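Local coordinates for putative ATPase Rv3679 (Mycobacterium tuberculosis H37Rv, PDB 6BS3), which hydrolyses ATP as one subunit of the heterodimeric BagAB complex, whose ATPase activity is required for resistance to nitric oxide and elevated glycerol, at residues L215-T220 / A299-Q304; I206-L211 / E222-L227; A42-A47 / E332-Q337; R171-T176 / K197-N202; Q250-A255 / T293-R298. All coordinates share one frame; numbering follows the deposited sequence.

How the contacts relate
Contacts 2, 3 and 4 are buried around the central sheet, contact 1 is partly buried, and contact 5 lies at the surface, its centre about 29 Å from that of the chain. Contacts 1 and 2 share helix 214-229 and touch through Thr210, whereas contacts 1 and 5 use successive parts of helix 278-302. Contact 4 meets contact 2 where Leu173 packs on Ile206. Apolar branches do most of the work throughout. The side chains that meet in contacts 2 and 4 are all aliphatic; contact 3 sets a threonine hydroxyl against leucine, and contacts 1 and 5 add a glutamine amide and a threonine hydroxyl near their edges.

Contact 1. Residues L215-T220 / A299-Q304; sequences LPVQET and AEIAQQ
Val217 of helix 214-229 projects toward Ile301, in the last turn of helix 278-302, and Gln304 just after it. The two backbones approach most closely at Val217 and Ile301, whose CA atoms are 7.3 Å apart. Traced outward, the valine shares one methyl of Ile301 between its CB and CG2, while its CG1 meets oxygens. Val217 CB lies 4.1 Å from Ile301 CG2. From there the CG2 branch, anti to the valine's own carbonyl carbon, closes on the same methyl, with Val217 CG2 and Ile301 CG2 at 3.7 Å in an ordinary apolar touch. The CG1 branch takes another course. Set trans to the amide nitrogen (chi1 161°), it comes up against oxygen atoms instead: Val217 CG1 is 3.8 Å from the carbonyl O of Ile301 and 3.9 Å from Gln304 OE1. Both are van der Waals contacts of a methyl with a polar atom.

Gln304 extends its chain beyond CG, which brings its amide oxygen up to CG1, the two side chains crossing at a slant. It makes the solvent-facing margin of the contact, while Val217 itself is buried. Within 215-220, Thr220 OG1 donates to Pro216 O at 2.7 Å. Thr220 N reaches that oxygen from the opposite face of the carbonyl plane, so one acceptor serves both donors.

Pro216, Val217 and Thr220 also rest on Thr210 of strand 204-210, and Ala302 packs on Leu212 in the loop beyond that strand. Helix 214-229 is thus held between the strand it follows and the end of helix 278-302, the side chain of Val217 about 14 Å from the bound ADP.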
# COMPACT_ATOMS: atom_id res chain seq x y z
N LEU A 215 0.78 7.77 8.49
CA LEU A 215 1.13 6.35 8.46
C LEU A 215 2.50 6.08 7.81
O LEU A 215 3.29 5.39 8.44
CB LEU A 215 0.02 5.49 7.85
CG LEU A 215 -1.32 5.45 8.60
CD1 LEU A 215 -2.31 4.58 7.85
CD2 LEU A 215 -1.16 4.91 10.03
N PRO A 216 2.85 6.64 6.60
CA PRO A 216 4.20 6.40 6.05
C PRO A 216 5.33 6.87 6.96
O PRO A 216 6.35 6.20 7.06
CB PRO A 216 4.17 7.15 4.71
CG PRO A 216 2.74 7.24 4.36
CD PRO A 216 2.05 7.45 5.66
N VAL A 217 5.14 8.00 7.66
CA VAL A 217 6.10 8.56 8.61
C VAL A 217 6.23 7.66 9.87
O VAL A 217 7.35 7.35 10.30
CB VAL A 217 5.81 10.04 8.92
CG1 VAL A 217 6.48 10.49 10.21
CG2 VAL A 217 6.27 10.92 7.76
N GLN A 218 5.10 7.20 10.42
CA GLN A 218 5.06 6.31 11.58
C GLN A 218 5.82 5.00 11.31
O GLN A 218 6.57 4.54 12.17
CB GLN A 218 3.61 6.01 11.95
CG GLN A 218 3.41 5.29 13.29
CD GLN A 218 1.95 5.02 13.59
OE1 GLN A 218 1.08 5.90 13.46
NE2 GLN A 218 1.65 3.80 14.01
N GLU A 219 5.60 4.41 10.13
CA GLU A 219 6.22 3.16 9.71
C GLU A 219 7.71 3.31 9.49
O GLU A 219 8.45 2.39 9.81
CB GLU A 219 5.54 2.59 8.47
CG GLU A 219 4.13 2.08 8.75
CD GLU A 219 3.66 0.99 7.80
OE1 GLU A 219 4.46 0.53 6.95
OE2 GLU A 219 2.48 0.60 7.91
N THR A 220 8.13 4.47 8.95
CA THR A 220 9.53 4.85 8.73
C THR A 220 10.25 4.88 10.09
O THR A 220 11.32 4.28 10.22
CB THR A 220 9.62 6.21 7.98
OG1 THR A 220 9.05 6.06 6.69
CG2 THR A 220 11.06 6.69 7.80
N ALA A 299 3.97 19.81 7.54
CA ALA A 299 5.14 20.27 8.32
C ALA A 299 5.16 19.68 9.75
O ALA A 299 6.23 19.38 10.28
CB ALA A 299 5.18 21.79 8.38
N GLU A 300 3.96 19.49 10.35
CA GLU A 300 3.74 18.90 11.68
C GLU A 300 4.10 17.41 11.66
O GLU A 300 4.65 16.91 12.64
CB GLU A 300 2.27 19.08 12.08
CG GLU A 300 2.03 19.19 13.57
CD GLU A 300 0.56 19.32 13.94
OE1 GLU A 300 -0.11 20.24 13.42
OE2 GLU A 300 0.08 18.50 14.76
N ILE A 301 3.78 16.72 10.56
CA ILE A 301 4.07 15.31 10.31
C ILE A 301 5.59 15.15 10.10
O ILE A 301 6.22 14.29 10.73
CB ILE A 301 3.20 14.79 9.11
CG1 ILE A 301 1.75 14.47 9.58
CG2 ILE A 301 3.84 13.57 8.40
CD1 ILE A 301 0.59 14.54 8.48
N ALA A 302 6.18 16.01 9.22
CA ALA A 302 7.62 16.07 8.89
C ALA A 302 8.50 16.31 10.12
O ALA A 302 9.60 15.75 10.19
CB ALA A 302 7.87 17.15 7.85
N GLN A 303 8.03 17.13 11.08
CA GLN A 303 8.73 17.44 12.34
C GLN A 303 9.08 16.16 13.14
O GLN A 303 10.10 16.15 13.83
CB GLN A 303 7.89 18.42 13.20
CG GLN A 303 8.54 18.89 14.50
CD GLN A 303 7.86 20.12 15.07
OE1 GLN A 303 8.42 21.22 15.05
NE2 GLN A 303 6.65 19.95 15.60
N GLN A 304 8.26 15.10 13.04
CA GLN A 304 8.50 13.81 13.73
C GLN A 304 9.81 13.13 13.27
O GLN A 304 10.36 12.32 14.02
CB GLN A 304 7.33 12.86 13.51
CG GLN A 304 6.03 13.24 14.20
CD GLN A 304 4.98 12.20 13.90
OE1 GLN A 304 4.28 12.28 12.89
NE2 GLN A 304 4.88 11.19 14.74

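Contact 2. Residues I206-L211 / E222-L227; sequences IHLVTL and EAIEEL
Strand 206-210 and helix 222-227 run nearly antiparallel, their axes 10.3 Å apart and 165° between their directions, so that Ile206 and Leu208 face Leu227, Ala223 and Ile224. The CA atoms of Leu208 and Ile224 are separated by 8.4 Å, and the spacing is similar at Ile206 and Leu227. This is the first half of a beta-alpha-beta crossover: the chain leaves the strand, returns along its face as the helix and enters the neighbouring parallel strand 234-242, on which Ile224 and Leu227 also pack.

Leu208 CD1 meets Ile224 CG1 at 3.8 Å, while Leu208 CD2 lies between two partners, 3.8 Å from Ala223 CB and 3.9 Å from Ile224 CG1. The Ile224 side chain slants across the leucine, and its CD1 touches Leu208 CD1 more loosely. Ile206 and Leu227 reach toward each other tip to tip. In the isoleucine, chi1 of -60° sets CG1 beside the backbone N and CG2 opposite it; Ile206 CG2 is 3.9 Å from Leu227 CD1, and Ile206 CD1 nears Leu227 CD2 at 4.2 Å. Within the sheet, Ile206 and Leu208 also touch Thr27 of the adjacent strand 23-28.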
# COMPACT_ATOMS: atom_id res chain seq x y z
N ILE A 206 20.29 0.95 4.09
CA ILE A 206 18.84 0.83 3.93
C ILE A 206 18.27 2.26 3.88
O ILE A 206 18.42 3.02 4.84
CB ILE A 206 18.19 -0.02 5.06
CG1 ILE A 206 18.76 -1.45 5.08
CG2 ILE A 206 16.65 -0.04 4.94
CD1 ILE A 206 19.02 -2.04 6.41
N HIS A 207 17.64 2.61 2.74
CA HIS A 207 16.98 3.89 2.50
C HIS A 207 15.48 3.69 2.70
O HIS A 207 14.93 2.64 2.35
CB HIS A 207 17.29 4.44 1.09
CG HIS A 207 18.75 4.44 0.76
ND1 HIS A 207 19.64 5.27 1.43
CD2 HIS A 207 19.44 3.66 -0.10
CE1 HIS A 207 20.84 4.97 0.94
NE2 HIS A 207 20.76 4.02 0.00
N LEU A 208 14.84 4.67 3.32
CA LEU A 208 13.43 4.59 3.66
C LEU A 208 12.65 5.70 3.01
O LEU A 208 12.81 6.87 3.33
CB LEU A 208 13.23 4.60 5.19
CG LEU A 208 13.96 3.49 5.95
CD1 LEU A 208 15.30 3.99 6.50
CD2 LEU A 208 13.08 2.91 7.02
N VAL A 209 11.84 5.31 2.04
CA VAL A 209 10.96 6.22 1.32
C VAL A 209 9.74 6.49 2.20
O VAL A 209 9.17 5.57 2.79
CB VAL A 209 10.57 5.65 -0.07
CG1 VAL A 209 9.58 6.57 -0.79
CG2 VAL A 209 11.81 5.43 -0.92
N THR A 210 9.34 7.75 2.29
CA THR A 210 8.16 8.19 3.02
C THR A 210 7.43 9.29 2.27
O THR A 210 8.02 9.96 1.42
CB THR A 210 8.53 8.58 4.49
OG1 THR A 210 7.32 8.68 5.24
CG2 THR A 210 9.32 9.90 4.59
N LEU A 211 6.15 9.48 2.60
CA LEU A 211 5.31 10.59 2.15
C LEU A 211 5.06 11.43 3.40
O LEU A 211 5.18 10.92 4.53
CB LEU A 211 3.98 10.12 1.53
CG LEU A 211 4.07 9.27 0.23
CD1 LEU A 211 2.73 8.68 -0.11
CD2 LEU A 211 4.61 10.07 -0.96
N GLU A 222 9.23 3.45 13.07
CA GLU A 222 9.13 2.10 13.62
C GLU A 222 10.12 1.14 12.96
O GLU A 222 10.66 0.28 13.66
CB GLU A 222 7.71 1.56 13.46
CG GLU A 222 6.72 2.17 14.44
CD GLU A 222 5.25 1.91 14.14
OE1 GLU A 222 4.40 2.34 14.95
OE2 GLU A 222 4.95 1.28 13.10
N ALA A 223 10.36 1.29 11.63
CA ALA A 223 11.32 0.48 10.88
C ALA A 223 12.75 0.85 11.25
O ALA A 223 13.53 -0.05 11.54
CB ALA A 223 11.11 0.63 9.37
N ILE A 224 13.10 2.16 11.31
CA ILE A 224 14.44 2.64 11.72
C ILE A 224 14.83 2.08 13.11
O ILE A 224 15.95 1.59 13.27
CB ILE A 224 14.56 4.20 11.64
CG1 ILE A 224 14.67 4.64 10.17
CG2 ILE A 224 15.74 4.74 12.49
CD1 ILE A 224 14.56 6.12 9.88
N GLU A 225 13.90 2.10 14.07
CA GLU A 225 14.09 1.60 15.44
C GLU A 225 14.38 0.09 15.44
O GLU A 225 15.34 -0.35 16.09
CB GLU A 225 12.86 1.95 16.30
CG GLU A 225 12.93 1.53 17.76
CD GLU A 225 11.71 1.90 18.60
OE1 GLU A 225 10.57 1.83 18.08
OE2 GLU A 225 11.90 2.25 19.79
N GLU A 226 13.57 -0.70 14.69
CA GLU A 226 13.72 -2.15 14.56
C GLU A 226 15.06 -2.46 13.88
O GLU A 226 15.77 -3.37 14.30
CB GLU A 226 12.59 -2.70 13.68
CG GLU A 226 11.63 -3.66 14.35
CD GLU A 226 10.63 -4.27 13.38
OE1 GLU A 226 10.05 -3.52 12.56
OE2 GLU A 226 10.41 -5.50 13.46
N LEU A 227 15.41 -1.70 12.83
CA LEU A 227 16.65 -1.92 12.09
C LEU A 227 17.90 -1.55 12.92
O LEU A 227 18.88 -2.29 12.86
CB LEU A 227 16.62 -1.21 10.72
CG LEU A 227 15.63 -1.74 9.69
CD1 LEU A 227 15.44 -0.74 8.54
CD2 LEU A 227 16.04 -3.10 9.15

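Contact 3. Residues A42-A47 / E332-Q337; sequences ALTLAA and ESLAQQ
Thr44 sets both of its branches against helix 324-336. Its hydroxyl lies against the Leu334 side chain, near both CB and CD1: Thr44 OG1 is 3.8 Å from Leu334 CB and 3.9 Å from Leu334 CD1, the two side chains crossing at about a right angle. A chi1 of -51° puts OG1 beside the backbone N and the methyl on the far side from it, where it meets the next residue, with Thr44 CG2 4.0 Å from Ala335 N and 4.2 Å from Ala335 CB. The backbones come close here, the CA atoms of Thr44 and Ala335 being 6.2 Å apart.

The buried hydroxyl is satisfied elsewhere, by hydrogen bonds with Ala40 O on its own helix and with Ser331 OG on the helix opposite, which fix its rotation. On the far side of 332-337, Gln337 NE2 bonds to Ser333 O at 3.0 Å from above the carbonyl plane. Gln337 OE1 accepts from Glu314 N of strand 312-316, and Leu334 packs on Leu315 of that strand.

Helix 34-46 starts at the ATP-binding residues Lys34, Ser35 and Thr36. The contact therefore joins the helix that follows the P-loop to the C-terminal helix behind the edge strand 312-316, two helices on the mostly parallel sheet of the P-loop NTPase fold.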
# COMPACT_ATOMS: atom_id res chain seq x y z
N ALA A 42 19.13 3.92 -9.07
CA ALA A 42 19.93 3.06 -9.96
C ALA A 42 20.49 3.88 -11.11
O ALA A 42 21.68 3.75 -11.40
CB ALA A 42 19.09 1.89 -10.49
N LEU A 43 19.65 4.75 -11.72
CA LEU A 43 20.04 5.66 -12.81
C LEU A 43 21.10 6.63 -12.34
O LEU A 43 22.05 6.88 -13.08
CB LEU A 43 18.84 6.44 -13.41
CG LEU A 43 17.83 5.63 -14.26
CD1 LEU A 43 16.52 6.42 -14.48
CD2 LEU A 43 18.43 5.22 -15.62
N THR A 44 20.94 7.16 -11.11
CA THR A 44 21.87 8.13 -10.53
C THR A 44 23.26 7.50 -10.30
O THR A 44 24.25 8.12 -10.62
CB THR A 44 21.30 8.74 -9.22
OG1 THR A 44 19.98 9.23 -9.45
CG2 THR A 44 22.15 9.86 -8.70
N LEU A 45 23.30 6.28 -9.76
CA LEU A 45 24.53 5.58 -9.45
C LEU A 45 25.23 5.02 -10.68
O LEU A 45 26.44 4.83 -10.62
CB LEU A 45 24.28 4.48 -8.39
CG LEU A 45 23.76 4.98 -7.01
CD1 LEU A 45 23.48 3.83 -6.11
CD2 LEU A 45 24.74 5.96 -6.33
N ALA A 46 24.49 4.79 -11.79
CA ALA A 46 25.08 4.29 -13.04
C ALA A 46 25.72 5.37 -13.89
O ALA A 46 26.59 5.05 -14.69
CB ALA A 46 24.05 3.52 -13.86
N ALA A 47 25.32 6.64 -13.71
CA ALA A 47 25.89 7.78 -14.47
C ALA A 47 27.44 7.81 -14.44
O ALA A 47 28.04 7.51 -13.41
CB ALA A 47 25.32 9.09 -13.96
N GLU A 332 17.98 13.11 -11.74
CA GLU A 332 18.58 14.44 -11.78
C GLU A 332 18.35 15.17 -10.42
O GLU A 332 19.30 15.73 -9.89
CB GLU A 332 18.02 15.26 -12.97
CG GLU A 332 18.65 16.63 -13.10
CD GLU A 332 20.06 16.66 -13.65
OE1 GLU A 332 21.01 16.47 -12.85
OE2 GLU A 332 20.23 16.88 -14.87
N SER A 333 17.13 15.08 -9.84
CA SER A 333 16.84 15.67 -8.52
C SER A 333 17.73 15.04 -7.43
O SER A 333 18.30 15.77 -6.63
CB SER A 333 15.36 15.53 -8.17
OG SER A 333 15.15 15.90 -6.82
N LEU A 334 17.90 13.71 -7.43
CA LEU A 334 18.80 12.99 -6.52
C LEU A 334 20.26 13.43 -6.71
O LEU A 334 20.93 13.67 -5.71
CB LEU A 334 18.70 11.47 -6.71
CG LEU A 334 17.41 10.82 -6.18
CD1 LEU A 334 17.37 9.36 -6.57
CD2 LEU A 334 17.25 11.01 -4.63
N ALA A 335 20.74 13.54 -7.99
CA ALA A 335 22.11 13.96 -8.31
C ALA A 335 22.44 15.36 -7.74
O ALA A 335 23.50 15.55 -7.15
CB ALA A 335 22.35 13.91 -9.82
N GLN A 336 21.51 16.32 -7.87
CA GLN A 336 21.64 17.70 -7.38
C GLN A 336 21.75 17.82 -5.85
O GLN A 336 22.26 18.82 -5.32
CB GLN A 336 20.46 18.55 -7.90
CG GLN A 336 20.48 18.70 -9.43
CD GLN A 336 19.29 19.44 -9.99
OE1 GLN A 336 18.30 19.73 -9.30
NE2 GLN A 336 19.35 19.75 -11.27
N GLN A 337 21.30 16.78 -5.15
CA GLN A 337 21.31 16.67 -3.70
C GLN A 337 22.58 15.96 -3.20
O GLN A 337 22.75 15.79 -2.00
CB GLN A 337 20.03 15.97 -3.20
CG GLN A 337 18.79 16.84 -3.33
CD GLN A 337 17.54 16.08 -2.99
OE1 GLN A 337 17.16 15.97 -1.84
NE2 GLN A 337 16.87 15.52 -3.99

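Contact 4. Residues R171-T176 / K197-N202; sequences RFLDVT and KLLHSN
Leu199 forks between Leu173 and Val175, and its two methyls account for the apolar part of the contact. Leu199 CD2 is 3.8 Å from Leu173 CD2. Leu199 CD1 reaches Val175 CG2 at 3.7 Å and also skirts the backbone, 3.9 Å from Leu173 O. Both partners cross the leucine at a slant. In Val175, chi1 of -174° turns CG1 directly away from the amide nitrogen, and it is CG2, beside that nitrogen, that lies on the side where Leu199 arrives.

The backbone bends sharply between those two partners. Leu173 is the first residue past helix 169-172, Asp174 is the centre of an inverse gamma turn, and the next helix begins at Val175. A weak bond of 3.2 Å from Val175 N to Leu173 O spans the turn, and Asp174 N-caps the new helix through a weak hydrogen bond of OD1 with Lys177 N. Both segments belong to the helical connection that leads from strand 158-162 past strand 23-28 to strand 204-210 in the P-loop NTPase sheet. Leu173 and Leu199 accordingly rest on Leu25 and Leu23 of the intervening strand.

Polar bonds finish helix 188-200. Ser201 OG donates to Leu198 O at 2.9 Å, and Ser201 N reaches the same oxygen from the same face at 3.2 Å. The imidazole of His200 spans two carbonyls, with ND1 bonded to Val196 O and NE2 to Met230 O, a pairing consistent with a ring protonated at both nitrogens.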
# COMPACT_ATOMS: atom_id res chain seq x y z
N ARG A 171 12.18 -8.30 9.24
CA ARG A 171 12.08 -9.76 9.13
C ARG A 171 12.79 -10.29 7.87
O ARG A 171 13.50 -11.30 7.95
CB ARG A 171 10.60 -10.20 9.17
CG ARG A 171 10.33 -11.70 8.88
CD ARG A 171 10.87 -12.65 9.95
NE ARG A 171 10.38 -12.32 11.29
CZ ARG A 171 9.33 -12.88 11.87
NH1 ARG A 171 8.63 -13.83 11.24
NH2 ARG A 171 8.95 -12.51 13.09
N PHE A 172 12.64 -9.59 6.73
CA PHE A 172 13.30 -9.96 5.47
C PHE A 172 14.84 -10.03 5.61
O PHE A 172 15.48 -10.88 4.99
CB PHE A 172 12.91 -8.99 4.34
CG PHE A 172 13.64 -9.20 3.03
CD1 PHE A 172 13.38 -10.32 2.24
CD2 PHE A 172 14.56 -8.26 2.57
CE1 PHE A 172 14.05 -10.50 1.02
CE2 PHE A 172 15.23 -8.45 1.35
CZ PHE A 172 14.96 -9.57 0.58
N LEU A 173 15.42 -9.12 6.43
CA LEU A 173 16.86 -9.05 6.65
C LEU A 173 17.31 -9.81 7.90
O LEU A 173 18.49 -9.76 8.25
CB LEU A 173 17.34 -7.58 6.65
CG LEU A 173 17.01 -6.79 5.37
CD1 LEU A 173 17.17 -5.31 5.59
CD2 LEU A 173 17.81 -7.30 4.17
N ASP A 174 16.39 -10.54 8.54
CA ASP A 174 16.70 -11.33 9.72
C ASP A 174 17.13 -12.74 9.29
O ASP A 174 16.33 -13.68 9.29
CB ASP A 174 15.52 -11.32 10.70
CG ASP A 174 15.83 -11.74 12.12
OD1 ASP A 174 16.92 -12.32 12.35
OD2 ASP A 174 14.98 -11.51 13.00
N VAL A 175 18.40 -12.86 8.89
CA VAL A 175 19.02 -14.09 8.39
C VAL A 175 19.02 -15.23 9.44
O VAL A 175 18.78 -16.38 9.09
CB VAL A 175 20.44 -13.80 7.81
CG1 VAL A 175 21.05 -15.04 7.14
CG2 VAL A 175 20.39 -12.65 6.82
N THR A 176 19.22 -14.89 10.72
CA THR A 176 19.20 -15.83 11.84
C THR A 176 17.81 -16.47 11.97
O THR A 176 17.75 -17.70 12.07
CB THR A 176 19.75 -15.15 13.11
OG1 THR A 176 21.12 -14.83 12.88
CG2 THR A 176 19.64 -16.03 14.35
N LYS A 197 27.21 -10.86 7.46
CA LYS A 197 28.40 -10.00 7.42
C LYS A 197 28.20 -8.86 6.43
O LYS A 197 28.50 -7.72 6.77
CB LYS A 197 29.65 -10.81 7.04
CG LYS A 197 30.52 -11.18 8.23
CD LYS A 197 31.54 -12.25 7.86
CE LYS A 197 31.16 -13.62 8.39
NZ LYS A 197 31.96 -14.71 7.78
N LEU A 198 27.70 -9.17 5.21
CA LEU A 198 27.44 -8.18 4.17
C LEU A 198 26.41 -7.16 4.64
O LEU A 198 26.68 -5.96 4.58
CB LEU A 198 27.04 -8.83 2.83
CG LEU A 198 26.55 -7.86 1.72
CD1 LEU A 198 27.65 -6.89 1.28
CD2 LEU A 198 26.05 -8.60 0.52
N LEU A 199 25.24 -7.64 5.12
CA LEU A 199 24.13 -6.79 5.58
C LEU A 199 24.50 -5.82 6.70
O LEU A 199 24.06 -4.68 6.66
CB LEU A 199 22.90 -7.61 5.99
CG LEU A 199 22.20 -8.39 4.88
CD1 LEU A 199 21.14 -9.31 5.45
CD2 LEU A 199 21.63 -7.44 3.80
N HIS A 200 25.32 -6.27 7.66
CA HIS A 200 25.76 -5.49 8.82
C HIS A 200 26.98 -4.56 8.54
O HIS A 200 27.28 -3.70 9.36
CB HIS A 200 26.00 -6.42 10.03
CG HIS A 200 24.71 -6.93 10.58
ND1 HIS A 200 24.03 -7.99 9.98
CD2 HIS A 200 23.95 -6.45 11.59
CE1 HIS A 200 22.90 -8.12 10.65
NE2 HIS A 200 22.80 -7.22 11.63
N SER A 201 27.62 -4.68 7.36
CA SER A 201 28.79 -3.87 7.02
C SER A 201 28.46 -2.49 6.43
O SER A 201 27.30 -2.17 6.16
CB SER A 201 29.71 -4.64 6.07
OG SER A 201 29.20 -4.62 4.75
N ASN A 202 29.54 -1.69 6.21
CA ASN A 202 29.56 -0.37 5.59
C ASN A 202 29.38 -0.48 4.06
O ASN A 202 29.37 0.54 3.37
CB ASN A 202 30.87 0.39 5.96
CG ASN A 202 32.19 -0.17 5.43
OD1 ASN A 202 32.27 -1.02 4.53
ND2 ASN A 202 33.29 0.33 5.98

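Contact 5. Residues Q250-A255 / T293-R298; sequences QDLAKA and TRITAR
Leu252 points from helix 249-255 straight at helix 278-302, where Ile295 lies across its tip and Thr296 runs past its flank. The leucine and isoleucine side chains are set at about a right angle, and the nearest methyls are pressed together: Leu252 CD2 and Ile295 CG2 are 3.5 Å apart, a close fit for two methyls. The other leucine methyl comes in beside the branch point, with Leu252 CD1 4.1 Å from Ile295 CB. Chi1 of 177° places the leucine CG across the CA-CB bond from the backbone N, and it is the fork beyond CG that meets Ile295. The isoleucine presents CB and CG2 to it, while its CG1-CD1 arm leads away and the side chain also packs on Ile243.

Thr296 is oriented differently. It and Leu252 lie side by side, pointing opposite ways, with Thr296 OG1 4.1 Å from Leu252 CG. The hydroxyl makes its hydrogen bond on its own helix, to Ala292 O one turn back, so it shows the leucine an oxygen already engaged. Leu252 and Ala255 both rest on Ala292, extending the interface along the longer helix.

Asp251 packs against an apolar side chain of the partner protein chain. The contact lies away from the nucleotide-binding residues, in the largely helical, strand-free excursion that the chain makes between strands 234-242 and 312-316, and its partly exposed aliphatic packing is that of two surface helices in such an extension of the P-loop core.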
# COMPACT_ATOMS: atom_id res chain seq x y z
N GLN A 250 5.59 33.38 7.80
CA GLN A 250 4.67 34.20 8.59
C GLN A 250 3.27 34.24 7.97
O GLN A 250 2.28 34.09 8.69
CB GLN A 250 5.23 35.61 8.82
CG GLN A 250 6.29 35.66 9.91
CD GLN A 250 6.70 37.08 10.21
OE1 GLN A 250 7.56 37.66 9.53
NE2 GLN A 250 6.09 37.67 11.23
N ASP A 251 3.19 34.44 6.63
CA ASP A 251 1.94 34.47 5.87
C ASP A 251 1.23 33.11 5.90
O ASP A 251 -0.01 33.08 5.93
CB ASP A 251 2.21 34.88 4.41
CG ASP A 251 2.74 36.29 4.22
OD1 ASP A 251 2.94 37.00 5.23
OD2 ASP A 251 2.96 36.68 3.05
N LEU A 252 2.00 32.01 5.92
CA LEU A 252 1.47 30.65 5.97
C LEU A 252 0.87 30.32 7.33
O LEU A 252 -0.25 29.80 7.38
CB LEU A 252 2.56 29.63 5.60
CG LEU A 252 2.14 28.18 5.68
CD1 LEU A 252 1.03 27.88 4.70
CD2 LEU A 252 3.32 27.27 5.47
N ALA A 253 1.60 30.63 8.42
CA ALA A 253 1.19 30.40 9.80
C ALA A 253 -0.14 31.08 10.11
O ALA A 253 -0.99 30.49 10.78
CB ALA A 253 2.26 30.88 10.76
N LYS A 254 -0.34 32.32 9.58
CA LYS A 254 -1.56 33.10 9.75
C LYS A 254 -2.71 32.50 8.93
O LYS A 254 -3.80 32.30 9.49
CB LYS A 254 -1.34 34.57 9.36
CG LYS A 254 -0.74 35.42 10.47
CD LYS A 254 -0.73 36.89 10.08
CE LYS A 254 -0.25 37.78 11.21
NZ LYS A 254 -0.44 39.22 10.90
N ALA A 255 -2.47 32.20 7.63
CA ALA A 255 -3.45 31.61 6.70
C ALA A 255 -3.99 30.24 7.15
O ALA A 255 -5.14 29.91 6.85
CB ALA A 255 -2.89 31.54 5.30
N THR A 293 -3.44 25.24 5.39
CA THR A 293 -3.86 24.20 6.35
C THR A 293 -3.20 22.85 5.96
O THR A 293 -2.79 22.08 6.83
CB THR A 293 -5.40 24.11 6.43
OG1 THR A 293 -5.95 25.39 6.72
CG2 THR A 293 -5.88 23.11 7.48
N ARG A 294 -3.10 22.57 4.66
CA ARG A 294 -2.48 21.36 4.16
C ARG A 294 -0.96 21.36 4.39
O ARG A 294 -0.43 20.36 4.86
CB ARG A 294 -2.84 21.12 2.68
CG ARG A 294 -2.38 19.77 2.16
CD ARG A 294 -2.40 19.68 0.65
NE ARG A 294 -1.71 18.48 0.19
CZ ARG A 294 -1.68 18.05 -1.07
NH1 ARG A 294 -2.32 18.72 -2.01
NH2 ARG A 294 -1.01 16.95 -1.39
N ILE A 295 -0.28 22.50 4.12
CA ILE A 295 1.18 22.67 4.32
C ILE A 295 1.56 22.53 5.80
O ILE A 295 2.50 21.80 6.12
CB ILE A 295 1.71 24.01 3.70
CG1 ILE A 295 1.32 24.18 2.20
CG2 ILE A 295 3.23 24.17 3.89
CD1 ILE A 295 1.86 23.09 1.16
N THR A 296 0.83 23.22 6.69
CA THR A 296 1.04 23.24 8.14
C THR A 296 0.99 21.83 8.71
O THR A 296 1.92 21.43 9.40
CB THR A 296 0.05 24.22 8.79
OG1 THR A 296 0.23 25.50 8.20
CG2 THR A 296 0.21 24.31 10.30
N ALA A 297 -0.09 21.06 8.38
CA ALA A 297 -0.29 19.67 8.78
C ALA A 297 0.87 18.79 8.26
O ALA A 297 1.38 17.95 9.01
CB ALA A 297 -1.62 19.17 8.23
N ARG A 298 1.29 18.99 6.99
CA ARG A 298 2.42 18.24 6.40
C ARG A 298 3.73 18.53 7.15
O ARG A 298 4.47 17.59 7.44
CB ARG A 298 2.57 18.53 4.90
CG ARG A 298 1.52 17.83 4.05
CD ARG A 298 1.51 18.35 2.62
NE ARG A 298 2.78 18.12 1.92
CZ ARG A 298 3.07 17.03 1.22
NH1 ARG A 298 2.19 16.04 1.11
NH2 ARG A 298 4.25 16.91 0.62